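PDB 3ME7: SCO family protein from Aquifex aeolicus, which probably binds copper and takes part in electron transfer as a membrane-anchored, thioredoxin-like protein of the SCO1/2 family with a redox-active disulfide. Local coordinates for residues 83-87 with 88-92. Residues are numbered along the deposited sequence; the frame is centred on the assembly and turned at random.
Sequences RFQKE and YGIDG
Ile-90 N reaches back to Gln-85 O (3.0 Å) and Gly-89 N to Lys-86 O (3.2 Å), while Tyr-88 N keeps a helical bond to Phe-84 O. The two returning bonds differ in approach: Ile-90 N lies 18° from the carbonyl plane of Gln-85, whereas Gly-89 N sits well above that of Lys-86. This is a Schellman motif with Gly-89, at positive phi, as its C-prime residue; it ends helix 78-87 of the thioredoxin-like fold and turns the chain toward strand 95-100. From the last turn of the helix, the side chain of Gln-85 runs alongside the outgoing backbone; with CG anti to the backbone N (chi1 180°) and the chain extended beyond it, the amide is carried to Ile-90 O, where NE2 donates (3.0 Å) almost within its own amide plane. The same NE2 bonds to Tyr-17 OH and OE1 accepts from Ser-16 OG, so both ends of this buried amide are held. On another side of the helix, CE2 of Tyr-88 rests over one face of the Phe-84 ring, 3.4 Å from Phe-84 CE2, with the ring planes inclined at 43°. Glu-87 CG sits over one face of the Tyr-88 ring, offset toward the rim, in a CH-pi contact. Ile-90 and Phe-84 both pack on Val-97. Phe-84 also touches Thr-48 of helix 43-52, and its side chain lies about 5 Å from that of Cys-44, a predicted copper ligand disulfide-bonded here to Cys-40.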
loop_
_atom_site.group_PDB
_atom_site.type_symbol
_atom_site.label_atom_id
_atom_site.label_comp_id
_atom_site.label_asym_id
_atom_site.label_seq_id
_atom_site.Cartn_x
_atom_site.Cartn_y
_atom_site.Cartn_z
ATOM N N ARG A 83 14.808 7.342 4.163
ATOM C CA ARG A 83 15.511 7.612 2.893
ATOM C C ARG A 83 14.554 7.485 1.684
ATOM O O ARG A 83 14.514 8.358 0.810
ATOM C CB ARG A 83 16.710 6.669 2.754
ATOM C CG ARG A 83 17.721 7.052 1.649
ATOM C CD ARG A 83 18.781 5.949 1.443
ATOM N NE ARG A 83 18.153 4.718 0.963
ATOM C CZ ARG A 83 18.158 3.549 1.603
ATOM N NH1 ARG A 83 18.783 3.413 2.765
ATOM N NH2 ARG A 83 17.515 2.516 1.083
ATOM N N PHE A 84 13.745 6.424 1.675
ATOM C CA PHE A 84 12.761 6.211 0.605
ATOM C C PHE A 84 11.740 7.355 0.539
ATOM O O PHE A 84 11.459 7.870 -0.538
ATOM C CB PHE A 84 12.066 4.853 0.788
ATOM C CG PHE A 84 11.190 4.447 -0.372
ATOM C CD1 PHE A 84 9.854 4.872 -0.439
ATOM C CD2 PHE A 84 11.687 3.627 -1.382
ATOM C CE1 PHE A 84 9.043 4.505 -1.522
ATOM C CE2 PHE A 84 10.870 3.244 -2.454
ATOM C CZ PHE A 84 9.557 3.688 -2.512
ATOM N N GLN A 85 11.227 7.772 1.701
ATOM C CA GLN A 85 10.230 8.846 1.767
ATOM C C GLN A 85 10.758 10.134 1.148
ATOM O O GLN A 85 10.084 10.773 0.338
ATOM C CB GLN A 85 9.819 9.105 3.215
ATOM C CG GLN A 85 8.781 10.228 3.354
ATOM C CD GLN A 85 8.834 10.925 4.685
ATOM O OE1 GLN A 85 9.480 10.452 5.616
ATOM N NE2 GLN A 85 8.178 12.085 4.781
ATOM N N LYS A 86 11.977 10.493 1.535
ATOM C CA LYS A 86 12.600 11.721 1.052
ATOM C C LYS A 86 12.902 11.612 -0.432
ATOM O O LYS A 86 12.731 12.586 -1.171
ATOM C CB LYS A 86 13.879 12.007 1.833
ATOM C CG LYS A 86 13.647 12.557 3.230
ATOM C CD LYS A 86 14.930 13.162 3.799
ATOM C CE LYS A 86 14.686 13.855 5.127
ATOM N NZ LYS A 86 15.741 14.866 5.394
ATOM N N GLU A 87 13.330 10.422 -0.861
ATOM C CA GLU A 87 13.669 10.170 -2.262
ATOM C C GLU A 87 12.521 10.544 -3.196
ATOM O O GLU A 87 12.731 11.176 -4.243
ATOM C CB GLU A 87 14.049 8.708 -2.463
ATOM C CG GLU A 87 14.454 8.364 -3.888
ATOM C CD GLU A 87 15.085 7.008 -3.986
ATOM O OE1 GLU A 87 15.708 6.552 -2.991
ATOM O OE2 GLU A 87 14.975 6.394 -5.068
ATOM N N TYR A 88 11.306 10.169 -2.807
ATOM C CA TYR A 88 10.161 10.340 -3.687
ATOM C C TYR A 88 9.306 11.548 -3.313
ATOM O O TYR A 88 8.255 11.761 -3.908
ATOM C CB TYR A 88 9.336 9.043 -3.753
ATOM C CG TYR A 88 10.067 7.911 -4.451
ATOM C CD1 TYR A 88 10.053 7.797 -5.846
ATOM C CD2 TYR A 88 10.790 6.969 -3.725
ATOM C CE1 TYR A 88 10.726 6.771 -6.491
ATOM C CE2 TYR A 88 11.477 5.943 -4.364
ATOM C CZ TYR A 88 11.438 5.852 -5.743
ATOM O OH TYR A 88 12.099 4.823 -6.361
ATOM N N GLY A 89 9.771 12.339 -2.342
ATOM C CA GLY A 89 9.069 13.553 -1.940
ATOM C C GLY A 89 7.721 13.290 -1.296
ATOM O O GLY A 89 6.817 14.134 -1.336
ATOM N N ILE A 90 7.592 12.106 -0.707
ATOM C CA ILE A 90 6.351 11.691 -0.046
ATOM C C ILE A 90 6.165 12.478 1.262
ATOM O O ILE A 90 7.107 12.625 2.026
ATOM C CB ILE A 90 6.345 10.137 0.138
ATOM C CG1 ILE A 90 6.194 9.448 -1.222
ATOM C CG2 ILE A 90 5.252 9.674 1.118
ATOM C CD1 ILE A 90 6.591 7.980 -1.228
ATOM N N ASP A 91 4.951 12.974 1.506
ATOM C CA ASP A 91 4.719 13.888 2.636
ATOM C C ASP A 91 4.931 13.207 3.983
ATOM O O ASP A 91 5.411 13.824 4.932
ATOM C CB ASP A 91 3.319 14.525 2.561
ATOM C CG ASP A 91 2.240 13.621 3.122
ATOM O OD1 ASP A 91 1.824 13.830 4.267
ATOM O OD2 ASP A 91 1.828 12.676 2.456
ATOM N N GLY A 92 4.572 11.931 4.062
ATOM C CA GLY A 92 4.868 11.141 5.244
ATOM C C GLY A 92 3.710 11.047 6.217
ATOM O O GLY A 92 3.760 10.221 7.137
#